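Local structure of E3 ubiquitin-protein ligase HERC2 (Homo sapiens, 4L1M) at residues 103-108 with 318-323; 118-123 with 127-132; 144-149 with 173-178; 266-271 with 288-293. The protein probably attaches ubiquitin to target proteins as an E3 ligase, with the RCC1-like beta-propeller domain described here likely to serve in recognising partner molecules. One frame throughout, in Å; residues are numbered along the deposited sequence.

Interaction 1 (103-108 with 318-323); sequences HSDGHH and AGSTHC. With SO4 (sulfate ion), chain G.
S320 meets S104 and D105 near the axis of the beta-propeller, where loops of two blades that are not neighbours in the ring face each other. S104 and D105 are the middle residues of a type I turn from H103 to G106, which links strands 97-101 and 108-113; S320 sits in the tight loop between strands 313-318 and 322-327. The meeting is small and mostly polar. S320 OG gives its hydrogen to D105 OD1, 2.5 Å away, approaching on the syn side of the carboxylate and 25° out of its plane. S320 OG in turn accepts a weak hydrogen bond from S104 OG, 3.3 Å away. S104 can do this because its OG sits between the backbone N and the carbonyl carbon (chi1 78°), on the side of its own turn that faces G319 and S320. The turn is tied by G106 N to H103 O, and by D105 N to H103 ND1 at 3.1 Å; this second bond, with the amide tilted from the ring plane, helps hold the imidazole's rotation and is consistent with an ND1 that carries no proton. D105 OD2 is hydrogen-bonded to S214 OG of a third blade. S320 OG thus passes a hydrogen bond on from S104 to D105, and the carboxylate meets hydroxyls at both oxygens, an environment consistent with a charged aspartate joining loops of three blades around the axis.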
loop_
_atom_site.group_PDB
_atom_site.type_symbol
_atom_site.label_atom_id
_atom_site.label_comp_id
_atom_site.label_asym_id
_atom_site.label_seq_id
_atom_site.Cartn_x
_atom_site.Cartn_y
_atom_site.Cartn_z
ATOM N N HIS A 103 -4.023 0.685 5.250
ATOM C CA HIS A 103 -3.702 1.890 4.507
ATOM C C HIS A 103 -3.189 2.916 5.473
ATOM O O HIS A 103 -3.693 3.011 6.587
ATOM C CB HIS A 103 -4.961 2.415 3.843
ATOM C CG HIS A 103 -4.712 3.555 2.935
ATOM N ND1 HIS A 103 -4.719 4.857 3.374
ATOM C CD2 HIS A 103 -4.419 3.599 1.618
ATOM C CE1 HIS A 103 -4.430 5.658 2.368
ATOM N NE2 HIS A 103 -4.264 4.919 1.287
ATOM N N SER A 104 -2.227 3.730 5.056
ATOM C CA SER A 104 -1.533 4.604 6.015
ATOM C C SER A 104 -2.420 5.730 6.636
ATOM O O SER A 104 -2.043 6.331 7.648
ATOM C CB SER A 104 -0.252 5.143 5.380
ATOM O OG SER A 104 -0.555 6.173 4.506
ATOM N N ASP A 105 -3.569 6.012 6.028
ATOM C CA ASP A 105 -4.553 6.957 6.573
ATOM C C ASP A 105 -5.803 6.207 7.066
ATOM O O ASP A 105 -6.867 6.814 7.229
ATOM C CB ASP A 105 -4.964 8.014 5.508
ATOM C CG ASP A 105 -3.740 8.777 4.900
ATOM O OD1 ASP A 105 -2.830 9.194 5.676
ATOM O OD2 ASP A 105 -3.679 8.970 3.643
ATOM N N GLY A 106 -5.670 4.898 7.311
ATOM C CA GLY A 106 -6.815 4.028 7.641
ATOM C C GLY A 106 -6.831 3.413 9.037
ATOM O O GLY A 106 -5.853 3.493 9.777
ATOM N N HIS A 107 -7.959 2.788 9.364
ATOM C CA HIS A 107 -8.249 2.213 10.683
ATOM C C HIS A 107 -8.909 0.837 10.534
ATOM O O HIS A 107 -9.747 0.451 11.355
ATOM C CB HIS A 107 -9.210 3.149 11.495
ATOM C CG HIS A 107 -8.677 4.531 11.674
ATOM N ND1 HIS A 107 -8.027 4.932 12.824
ATOM C CD2 HIS A 107 -8.630 5.589 10.823
ATOM C CE1 HIS A 107 -7.617 6.183 12.683
ATOM N NE2 HIS A 107 -7.963 6.604 11.476
ATOM N N HIS A 108 -8.598 0.132 9.461
ATOM C CA HIS A 108 -9.076 -1.214 9.310
ATOM C C HIS A 108 -8.025 -2.050 8.632
ATOM O O HIS A 108 -7.130 -1.516 8.006
ATOM C CB HIS A 108 -10.428 -1.278 8.602
ATOM C CG HIS A 108 -10.364 -1.088 7.119
ATOM N ND1 HIS A 108 -9.984 0.102 6.540
ATOM C CD2 HIS A 108 -10.703 -1.913 6.100
ATOM C CE1 HIS A 108 -10.070 -0.005 5.226
ATOM N NE2 HIS A 108 -10.504 -1.219 4.934
ATOM N N ALA A 318 4.535 3.902 -0.684
ATOM C CA ALA A 318 4.022 5.259 -0.601
ATOM C C ALA A 318 3.344 5.437 0.727
ATOM O O ALA A 318 2.388 4.764 0.997
ATOM C CB ALA A 318 3.030 5.510 -1.725
ATOM N N GLY A 319 3.873 6.323 1.564
ATOM C CA GLY A 319 3.205 6.748 2.785
ATOM C C GLY A 319 2.200 7.807 2.399
ATOM O O GLY A 319 1.840 7.902 1.239
ATOM N N SER A 320 1.743 8.614 3.346
ATOM C CA SER A 320 0.779 9.680 3.023
ATOM C C SER A 320 1.393 10.716 2.089
ATOM O O SER A 320 0.872 10.956 0.996
ATOM C CB SER A 320 0.303 10.353 4.287
ATOM O OG SER A 320 -0.365 9.404 5.085
ATOM N N THR A 321 2.511 11.305 2.502
ATOM C CA THR A 321 3.173 12.336 1.726
ATOM C C THR A 321 4.684 12.096 1.513
ATOM O O THR A 321 5.411 13.033 1.211
ATOM C CB THR A 321 2.956 13.708 2.375
ATOM O OG1 THR A 321 3.506 13.712 3.683
ATOM C CG2 THR A 321 1.474 14.032 2.466
ATOM N N HIS A 322 5.141 10.848 1.669
ATOM C CA HIS A 322 6.534 10.482 1.395
ATOM C C HIS A 322 6.600 9.065 0.851
ATOM O O HIS A 322 5.640 8.321 0.980
ATOM C CB HIS A 322 7.405 10.620 2.631
ATOM C CG HIS A 322 7.324 9.466 3.582
ATOM N ND1 HIS A 322 6.270 9.286 4.444
ATOM C CD2 HIS A 322 8.197 8.465 3.850
ATOM C CE1 HIS A 322 6.477 8.216 5.186
ATOM N NE2 HIS A 322 7.644 7.702 4.851
ATOM N N CYS A 323 7.709 8.714 0.209
ATOM C CA CYS A 323 7.854 7.408 -0.424
ATOM C C CYS A 323 9.227 6.848 -0.219
ATOM O O CYS A 323 10.167 7.592 -0.003
ATOM C CB CYS A 323 7.673 7.508 -1.928
ATOM S SG CYS A 323 6.057 8.022 -2.465
HETATM S S SO4 G . -6.748 2.349 15.414
HETATM O O1 SO4 G . -5.962 1.919 16.595
HETATM O O2 SO4 G . -7.570 3.531 15.792
HETATM O O3 SO4 G . -5.810 2.707 14.308
HETATM O O4 SO4 G . -7.617 1.232 14.935
#

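Interaction 2 (118-123 with 127-132); sequences VYSWGC and GRLGHG
L129 packs against the end of strand 118-122 in a four-stranded blade of the RCC1-type beta-propeller, in the R-L-G-H turn that follows the third strand. The chain bends back here through a type I turn from G127 to G130, closed by G130 N to G127 O at 3.0 Å. R128 and L129 both direct their side chains at segment 118-123, and L129 has the most surface buried by it. L129 CB lies 3.5 Å from S120 OG. From there CG runs anti to the carbonyl carbon (chi1 -56°), which carries the branch toward the end of the strand, and L129 CG comes 3.3 Å from C123 O. Of the two methyls, L129 CD1 reaches G122 O at 3.5 Å, while L129 CD2 lies 3.5 Å from W121 O and also touches C123 O. The isobutyl group is therefore met by a run of three backbone carbonyls, with H108 of strand 108-113 packing on it as well. R128, just before, lays its CG and CD beside C123 O, and its guanidinium has C123 SG over one face, 4.0 Å from NH2; the NE hydrogen is used by D125 O in the short connection between the two segments. At the far side of the turn H131 brings NE2 to 2.7 Å from S120 OG. That hydroxyl provides the hydrogen bond that joins strand to turn: S120 OG donates to L129 O over 2.7 Å, in the carbonyl plane and on a lone pair, with a C=O...O angle of 125°.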
loop_
_atom_site.group_PDB
_atom_site.type_symbol
_atom_site.label_atom_id
_atom_site.label_comp_id
_atom_site.label_asym_id
_atom_site.label_seq_id
_atom_site.Cartn_x
_atom_site.Cartn_y
_atom_site.Cartn_z
ATOM N N VAL A 118 -10.293 -14.727 3.832
ATOM C CA VAL A 118 -9.953 -13.315 4.099
ATOM C C VAL A 118 -10.580 -12.879 5.419
ATOM O O VAL A 118 -11.747 -13.178 5.677
ATOM C CB VAL A 118 -10.470 -12.400 2.987
ATOM C CG1 VAL A 118 -10.051 -10.965 3.232
ATOM C CG2 VAL A 118 -9.955 -12.859 1.641
ATOM N N TYR A 119 -9.798 -12.205 6.258
ATOM C CA TYR A 119 -10.273 -11.715 7.552
ATOM C C TYR A 119 -10.235 -10.218 7.547
ATOM O O TYR A 119 -9.371 -9.625 6.914
ATOM C CB TYR A 119 -9.379 -12.197 8.694
ATOM C CG TYR A 119 -9.363 -13.673 8.859
ATOM C CD1 TYR A 119 -8.639 -14.478 7.992
ATOM C CD2 TYR A 119 -10.076 -14.285 9.889
ATOM C CE1 TYR A 119 -8.614 -15.855 8.151
ATOM C CE2 TYR A 119 -10.055 -15.655 10.066
ATOM C CZ TYR A 119 -9.323 -16.436 9.193
ATOM O OH TYR A 119 -9.317 -17.799 9.341
ATOM N N SER A 120 -11.167 -9.599 8.254
ATOM C CA SER A 120 -11.171 -8.135 8.359
ATOM C C SER A 120 -11.484 -7.724 9.769
ATOM O O SER A 120 -12.192 -8.430 10.483
ATOM C CB SER A 120 -12.198 -7.525 7.402
ATOM O OG SER A 120 -13.510 -7.906 7.776
ATOM N N TRP A 121 -10.938 -6.607 10.184
ATOM C CA TRP A 121 -11.333 -6.024 11.460
ATOM C C TRP A 121 -11.019 -4.533 11.521
ATOM O O TRP A 121 -10.411 -3.973 10.597
ATOM C CB TRP A 121 -10.719 -6.795 12.643
ATOM C CG TRP A 121 -9.229 -6.709 12.816
ATOM C CD1 TRP A 121 -8.574 -6.061 13.823
ATOM C CD2 TRP A 121 -8.210 -7.325 12.014
ATOM N NE1 TRP A 121 -7.226 -6.206 13.679
ATOM C CE2 TRP A 121 -6.971 -6.973 12.579
ATOM C CE3 TRP A 121 -8.219 -8.104 10.863
ATOM C CZ2 TRP A 121 -5.749 -7.393 12.044
ATOM C CZ3 TRP A 121 -6.995 -8.542 10.328
ATOM C CH2 TRP A 121 -5.786 -8.179 10.916
ATOM N N GLY A 122 -11.458 -3.899 12.610
ATOM C CA GLY A 122 -11.296 -2.468 12.797
ATOM C C GLY A 122 -12.602 -1.751 12.577
ATOM O O GLY A 122 -13.671 -2.285 12.897
ATOM N N CYS A 123 -12.512 -0.536 12.040
ATOM C CA CYS A 123 -13.677 0.312 11.782
ATOM C C CYS A 123 -14.604 -0.277 10.720
ATOM O O CYS A 123 -14.150 -0.810 9.699
ATOM C CB CYS A 123 -13.224 1.688 11.339
ATOM S SG CYS A 123 -14.575 2.890 11.238
ATOM N N GLY A 127 -19.211 -0.065 5.422
ATOM C CA GLY A 127 -19.219 -1.459 5.038
ATOM C C GLY A 127 -17.861 -1.973 4.621
ATOM O O GLY A 127 -17.769 -3.033 4.015
ATOM N N ARG A 128 -16.807 -1.241 4.972
ATOM C CA ARG A 128 -15.454 -1.587 4.564
ATOM C C ARG A 128 -14.958 -2.979 5.025
ATOM O O ARG A 128 -14.001 -3.511 4.441
ATOM C CB ARG A 128 -14.477 -0.502 5.028
ATOM C CG ARG A 128 -14.239 -0.479 6.539
ATOM C CD ARG A 128 -13.523 0.778 6.977
ATOM N NE ARG A 128 -14.390 1.949 6.901
ATOM C CZ ARG A 128 -14.018 3.183 7.222
ATOM N NH1 ARG A 128 -14.874 4.209 7.106
ATOM N NH2 ARG A 128 -12.789 3.399 7.640
ATOM N N LEU A 129 -15.560 -3.554 6.068
ATOM C CA LEU A 129 -15.126 -4.861 6.550
ATOM C C LEU A 129 -15.690 -6.011 5.716
ATOM O O LEU A 129 -15.205 -7.147 5.828
ATOM C CB LEU A 129 -15.483 -5.048 8.032
ATOM C CG LEU A 129 -14.921 -3.963 8.955
ATOM C CD1 LEU A 129 -15.353 -4.162 10.403
ATOM C CD2 LEU A 129 -13.393 -3.851 8.841
ATOM N N GLY A 130 -16.723 -5.742 4.918
ATOM C CA GLY A 130 -17.246 -6.735 3.987
ATOM C C GLY A 130 -18.209 -7.791 4.537
ATOM O O GLY A 130 -18.492 -8.762 3.862
ATOM N N HIS A 131 -18.744 -7.593 5.737
ATOM C CA HIS A 131 -19.661 -8.568 6.352
ATOM C C HIS A 131 -21.134 -8.249 6.159
ATOM O O HIS A 131 -21.975 -8.886 6.765
ATOM C CB HIS A 131 -19.377 -8.688 7.840
ATOM C CG HIS A 131 -17.946 -8.957 8.141
ATOM N ND1 HIS A 131 -17.297 -10.101 7.719
ATOM C CD2 HIS A 131 -17.018 -8.219 8.793
ATOM C CE1 HIS A 131 -16.034 -10.056 8.105
ATOM N NE2 HIS A 131 -15.841 -8.927 8.763
ATOM N N GLY A 132 -21.455 -7.283 5.311
ATOM C CA GLY A 132 -22.860 -6.946 5.044
ATOM C C GLY A 132 -23.539 -6.117 6.125
ATOM O O GLY A 132 -24.757 -6.100 6.206
#

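Interaction 3 (144-149 with 173-178); sequences SAFSGK and ELYTWG
An aromatic cluster of F146, Y175 and W177 fills part of the seam between two successive propeller blades, well out from the axis. F146 ends a short 3-10 turn in the loop that leaves strand 140-142 of one blade; Y175 and W177 come from strand 174-178 of the next, two residues apart and so on the same face. Against Y175 the pair is edge-to-face: the phenyl edge points at the tyrosine face, with ring planes at 87° and centroids 5.8 Å apart. The touching atom is F146 CE1, 4.1 Å from Y175 CG and offset toward the rim of the ring, while F146 CZ lies beside Y175 CB. W177 takes the neighbouring part of the phenyl edge, its CH2 3.7 Å from F146 CE2, with the two planes inclined at 58°. With chi1 at 64° the W177 side chain leans back over its own backbone, which turns the six-membered ring toward F146. P196 touches both F146 and W177, and V118 also packs on F146. At its far end from the backbone, Y175 OH donates a hydrogen bond to E173 OE1 at 2.8 Å, from above the carboxylate plane, helping fix the tyrosine ring. No hydrogen bond crosses the contact: dispersion and the weak attraction of phenyl hydrogens for the tyrosine pi face hold it, so the fit of three rings, not polar pairing, joins the two segments.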
loop_
_atom_site.group_PDB
_atom_site.type_symbol
_atom_site.label_atom_id
_atom_site.label_comp_id
_atom_site.label_asym_id
_atom_site.label_seq_id
_atom_site.Cartn_x
_atom_site.Cartn_y
_atom_site.Cartn_z
ATOM N N SER A 144 -17.182 -14.121 4.890
ATOM C CA SER A 144 -17.779 -15.326 4.336
ATOM C C SER A 144 -18.069 -15.224 2.829
ATOM O O SER A 144 -18.087 -16.224 2.148
ATOM C CB SER A 144 -19.043 -15.699 5.096
ATOM O OG SER A 144 -20.022 -14.702 4.911
ATOM N N ALA A 145 -18.254 -14.026 2.299
ATOM C CA ALA A 145 -18.375 -13.873 0.848
ATOM C C ALA A 145 -17.221 -14.548 0.071
ATOM O O ALA A 145 -17.414 -14.958 -1.050
ATOM C CB ALA A 145 -18.462 -12.398 0.478
ATOM N N PHE A 146 -16.028 -14.654 0.646
ATOM C CA PHE A 146 -14.917 -15.276 -0.062
ATOM C C PHE A 146 -14.676 -16.748 0.323
ATOM O O PHE A 146 -13.862 -17.417 -0.311
ATOM C CB PHE A 146 -13.627 -14.483 0.165
ATOM C CG PHE A 146 -13.616 -13.149 -0.502
ATOM C CD1 PHE A 146 -13.833 -13.040 -1.875
ATOM C CD2 PHE A 146 -13.390 -11.992 0.232
ATOM C CE1 PHE A 146 -13.832 -11.806 -2.491
ATOM C CE2 PHE A 146 -13.374 -10.759 -0.378
ATOM C CZ PHE A 146 -13.588 -10.664 -1.737
ATOM N N SER A 147 -15.363 -17.243 1.351
ATOM C CA SER A 147 -15.178 -18.622 1.795
ATOM C C SER A 147 -15.894 -19.618 0.874
ATOM O O SER A 147 -16.817 -19.246 0.145
ATOM C CB SER A 147 -15.616 -18.794 3.258
ATOM O OG SER A 147 -14.532 -18.490 4.137
ATOM N N GLY A 148 -15.428 -20.871 0.896
ATOM C CA GLY A 148 -15.965 -21.948 0.052
ATOM C C GLY A 148 -15.879 -21.768 -1.469
ATOM O O GLY A 148 -16.616 -22.423 -2.199
ATOM N N LYS A 149 -14.971 -20.909 -1.947
ATOM C CA LYS A 149 -14.777 -20.671 -3.387
ATOM C C LYS A 149 -13.990 -21.845 -4.016
ATOM O O LYS A 149 -13.317 -22.599 -3.311
ATOM C CB LYS A 149 -14.058 -19.333 -3.624
ATOM N N GLU A 173 -10.324 -11.608 -11.264
ATOM C CA GLU A 173 -11.445 -10.725 -10.909
ATOM C C GLU A 173 -11.046 -9.789 -9.787
ATOM O O GLU A 173 -10.305 -10.172 -8.892
ATOM C CB GLU A 173 -12.654 -11.531 -10.453
ATOM C CG GLU A 173 -13.272 -12.400 -11.531
ATOM C CD GLU A 173 -14.506 -13.150 -11.037
ATOM O OE1 GLU A 173 -14.567 -13.484 -9.824
ATOM O OE2 GLU A 173 -15.407 -13.398 -11.877
ATOM N N LEU A 174 -11.565 -8.571 -9.828
ATOM C CA LEU A 174 -11.324 -7.563 -8.808
ATOM C C LEU A 174 -12.632 -7.247 -8.088
ATOM O O LEU A 174 -13.624 -6.956 -8.726
ATOM C CB LEU A 174 -10.782 -6.290 -9.444
ATOM C CG LEU A 174 -10.674 -5.116 -8.477
ATOM C CD1 LEU A 174 -9.708 -5.448 -7.354
ATOM C CD2 LEU A 174 -10.246 -3.849 -9.189
ATOM N N TYR A 175 -12.608 -7.313 -6.754
ATOM C CA TYR A 175 -13.765 -7.036 -5.902
ATOM C C TYR A 175 -13.412 -5.831 -5.075
ATOM O O TYR A 175 -12.296 -5.740 -4.600
ATOM C CB TYR A 175 -14.080 -8.239 -4.983
ATOM C CG TYR A 175 -14.682 -9.406 -5.741
ATOM C CD1 TYR A 175 -13.878 -10.306 -6.414
ATOM C CD2 TYR A 175 -16.052 -9.574 -5.816
ATOM C CE1 TYR A 175 -14.422 -11.357 -7.121
ATOM C CE2 TYR A 175 -16.612 -10.605 -6.534
ATOM C CZ TYR A 175 -15.798 -11.503 -7.188
ATOM O OH TYR A 175 -16.363 -12.556 -7.904
ATOM N N THR A 176 -14.347 -4.896 -4.935
ATOM C CA THR A 176 -14.157 -3.753 -4.062
ATOM C C THR A 176 -15.366 -3.611 -3.156
ATOM O O THR A 176 -16.432 -4.137 -3.460
ATOM C CB THR A 176 -14.011 -2.461 -4.858
ATOM O OG1 THR A 176 -15.057 -2.384 -5.832
ATOM C CG2 THR A 176 -12.659 -2.414 -5.571
ATOM N N TRP A 177 -15.185 -2.956 -2.005
ATOM C CA TRP A 177 -16.296 -2.709 -1.070
ATOM C C TRP A 177 -15.924 -1.641 -0.056
ATOM O O TRP A 177 -14.762 -1.289 0.086
ATOM C CB TRP A 177 -16.759 -4.008 -0.385
ATOM C CG TRP A 177 -15.745 -4.681 0.512
ATOM C CD1 TRP A 177 -15.690 -4.616 1.880
ATOM C CD2 TRP A 177 -14.658 -5.532 0.116
ATOM N NE1 TRP A 177 -14.641 -5.356 2.354
ATOM C CE2 TRP A 177 -13.984 -5.926 1.300
ATOM C CE3 TRP A 177 -14.173 -5.989 -1.122
ATOM C CZ2 TRP A 177 -12.867 -6.767 1.284
ATOM C CZ3 TRP A 177 -13.044 -6.816 -1.135
ATOM C CH2 TRP A 177 -12.416 -7.208 0.061
ATOM N N GLY A 178 -16.931 -1.125 0.641
ATOM C CA GLY A 178 -16.742 -0.014 1.596
ATOM C C GLY A 178 -17.425 1.233 1.079
ATOM O O GLY A 178 -18.432 1.144 0.385
#

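Interaction 4 (266-271 with 288-293); sequences CGSQFS and NQRLGH. With SO4 (sulfate ion), chain F.
This is a CH-pi contact combined with an arginine-to-backbone hydrogen bond, set inside one blade between the type II turn G267-F270, which joins strands 261-267 and 270-275, and the R-L-G-H turn that follows strand 280-284. R290 carries most of it. Its CG lies over one face of the F270 ring, 4.1 Å from the centroid, and the guanidinium plane stands at 83° to the ring. With the chain bent at chi3 (72°), the head group turns toward S268, and NH1 donates to S268 O at 2.8 Å, close to the guanidinium plane. NH2 binds N288 OD1 at 2.9 Å and a sulfate oxygen, O3, also at 2.9 Å; NE goes to D287 O. S268 OG and K285 also reach this sulfate, so the turn can hold a small anion here, though this one probably came from the crystallisation liquor. On the same side of the ring as R290 CG, but nearer the ring's attachment, L291 CD2 packs 3.6 Å from F270 CB; G267 N lies over the opposite face. Around this core, L291 O accepts from S282 OG of strand 280-284 in the same blade, while R290 O takes the indole hydrogen of W335, on strand 332-335 of the next blade.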
loop_
_atom_site.group_PDB
_atom_site.type_symbol
_atom_site.label_atom_id
_atom_site.label_comp_id
_atom_site.label_asym_id
_atom_site.label_seq_id
_atom_site.Cartn_x
_atom_site.Cartn_y
_atom_site.Cartn_z
ATOM N N CYS A 266 -0.796 4.194 -4.214
ATOM C CA CYS A 266 -1.447 5.461 -3.962
ATOM C C CYS A 266 -0.897 6.055 -2.662
ATOM O O CYS A 266 -0.831 5.378 -1.658
ATOM C CB CYS A 266 -2.941 5.243 -3.780
ATOM S SG CYS A 266 -3.784 4.777 -5.292
ATOM N N GLY A 267 -0.486 7.312 -2.691
ATOM C CA GLY A 267 -0.266 8.064 -1.460
ATOM C C GLY A 267 -1.417 9.018 -1.389
ATOM O O GLY A 267 -2.365 8.880 -2.152
ATOM N N SER A 268 -1.337 10.014 -0.521
ATOM C CA SER A 268 -2.455 10.957 -0.351
ATOM C C SER A 268 -2.577 11.867 -1.556
ATOM O O SER A 268 -1.731 12.715 -1.787
ATOM C CB SER A 268 -2.285 11.791 0.924
ATOM O OG SER A 268 -3.389 12.658 1.096
ATOM N N GLN A 269 -3.607 11.624 -2.352
ATOM C CA GLN A 269 -3.926 12.424 -3.535
ATOM C C GLN A 269 -2.890 12.339 -4.641
ATOM O O GLN A 269 -2.819 13.239 -5.485
ATOM C CB GLN A 269 -4.196 13.889 -3.141
ATOM C CG GLN A 269 -5.349 14.066 -2.121
ATOM C CD GLN A 269 -6.702 13.675 -2.703
ATOM O OE1 GLN A 269 -7.125 14.256 -3.675
ATOM N NE2 GLN A 269 -7.341 12.669 -2.156
ATOM N N PHE A 270 -2.099 11.266 -4.662
ATOM C CA PHE A 270 -1.163 11.020 -5.766
ATOM C C PHE A 270 -0.982 9.536 -6.030
ATOM O O PHE A 270 -1.324 8.703 -5.207
ATOM C CB PHE A 270 0.195 11.711 -5.552
ATOM C CG PHE A 270 1.103 11.032 -4.554
ATOM C CD1 PHE A 270 0.960 11.258 -3.212
ATOM C CD2 PHE A 270 2.140 10.232 -4.972
ATOM C CE1 PHE A 270 1.832 10.669 -2.287
ATOM C CE2 PHE A 270 3.010 9.640 -4.057
ATOM C CZ PHE A 270 2.845 9.852 -2.713
ATOM N N SER A 271 -0.431 9.243 -7.190
ATOM C CA SER A 271 -0.410 7.918 -7.719
ATOM C C SER A 271 0.980 7.577 -8.229
ATOM O O SER A 271 1.743 8.451 -8.622
ATOM C CB SER A 271 -1.398 7.852 -8.869
ATOM O OG SER A 271 -2.701 8.195 -8.422
ATOM N N ASN A 288 4.296 19.591 -0.877
ATOM C CA ASN A 288 5.245 18.967 0.024
ATOM C C ASN A 288 6.189 18.021 -0.712
ATOM O O ASN A 288 6.753 17.131 -0.101
ATOM C CB ASN A 288 4.485 18.235 1.138
ATOM C CG ASN A 288 3.346 19.055 1.700
ATOM O OD1 ASN A 288 2.181 18.713 1.547
ATOM N ND2 ASN A 288 3.673 20.149 2.322
ATOM N N GLN A 289 6.344 18.226 -2.024
ATOM C CA GLN A 289 7.286 17.469 -2.862
ATOM C C GLN A 289 6.985 15.978 -2.940
ATOM O O GLN A 289 7.876 15.194 -3.267
ATOM C CB GLN A 289 8.730 17.627 -2.367
ATOM C CG GLN A 289 9.240 19.052 -2.288
ATOM C CD GLN A 289 9.428 19.648 -3.661
ATOM O OE1 GLN A 289 9.152 19.008 -4.679
ATOM N NE2 GLN A 289 9.888 20.868 -3.709
ATOM N N ARG A 290 5.741 15.588 -2.686
ATOM C CA ARG A 290 5.401 14.183 -2.615
ATOM C C ARG A 290 5.598 13.420 -3.921
ATOM O O ARG A 290 5.759 12.211 -3.906
ATOM C CB ARG A 290 3.970 13.997 -2.106
ATOM C CG ARG A 290 2.868 14.397 -3.087
ATOM C CD ARG A 290 1.524 14.454 -2.394
ATOM N NE ARG A 290 1.420 15.594 -1.505
ATOM C CZ ARG A 290 0.439 15.773 -0.639
ATOM N NH1 ARG A 290 -0.542 14.881 -0.528
ATOM N NH2 ARG A 290 0.434 16.851 0.132
ATOM N N LEU A 291 5.593 14.097 -5.048
ATOM C CA LEU A 291 5.791 13.424 -6.350
ATOM C C LEU A 291 7.265 13.132 -6.717
ATOM O O LEU A 291 7.518 12.279 -7.566
ATOM C CB LEU A 291 5.203 14.271 -7.476
ATOM C CG LEU A 291 3.752 14.637 -7.310
ATOM C CD1 LEU A 291 3.349 15.552 -8.436
ATOM C CD2 LEU A 291 2.897 13.371 -7.268
ATOM N N GLY A 292 8.212 13.854 -6.115
ATOM C CA GLY A 292 9.646 13.622 -6.344
ATOM C C GLY A 292 10.274 14.222 -7.595
ATOM O O GLY A 292 11.409 13.939 -7.897
ATOM N N HIS A 293 9.551 15.058 -8.317
ATOM C CA HIS A 293 10.072 15.647 -9.557
ATOM C C HIS A 293 10.833 16.928 -9.338
ATOM O O HIS A 293 11.396 17.452 -10.283
ATOM C CB HIS A 293 8.947 15.914 -10.537
ATOM C CG HIS A 293 8.192 14.688 -10.938
ATOM N ND1 HIS A 293 8.792 13.617 -11.553
ATOM C CD2 HIS A 293 6.882 14.366 -10.819
ATOM C CE1 HIS A 293 7.887 12.691 -11.806
ATOM N NE2 HIS A 293 6.719 13.117 -11.363
HETATM S S SO4 F . -2.795 16.230 2.033
HETATM O O1 SO4 F . -1.984 15.148 2.593
HETATM O O2 SO4 F . -3.721 16.691 3.098
HETATM O O3 SO4 F . -1.982 17.379 1.579
HETATM O O4 SO4 F . -3.490 15.693 0.841
#

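Interactions 1 and 4 have centres about 11 Å apart and adjoin through S320 O, 2.8 Å from S268 N in a probable hydrogen bond; T321 also packs on R290. Interaction 1 meets interaction 2 through H107 O and C123 N, 3.0 Å apart. Interactions 2 and 3, about 11 Å between centres, touch where W177 NE1 lies 2.9 Å from R128 O, echoing the W335 bond to R290 in interaction 4. The turns 127-132 and 288-293 share the R-L-G-H sequence and nearly the same arginine and leucine torsions, though the centres of interactions 2 and 4 are about 28 Å apart. Separate sulfates, probably from the crystallisation liquor, lie at R290 and, more weakly held, at H107.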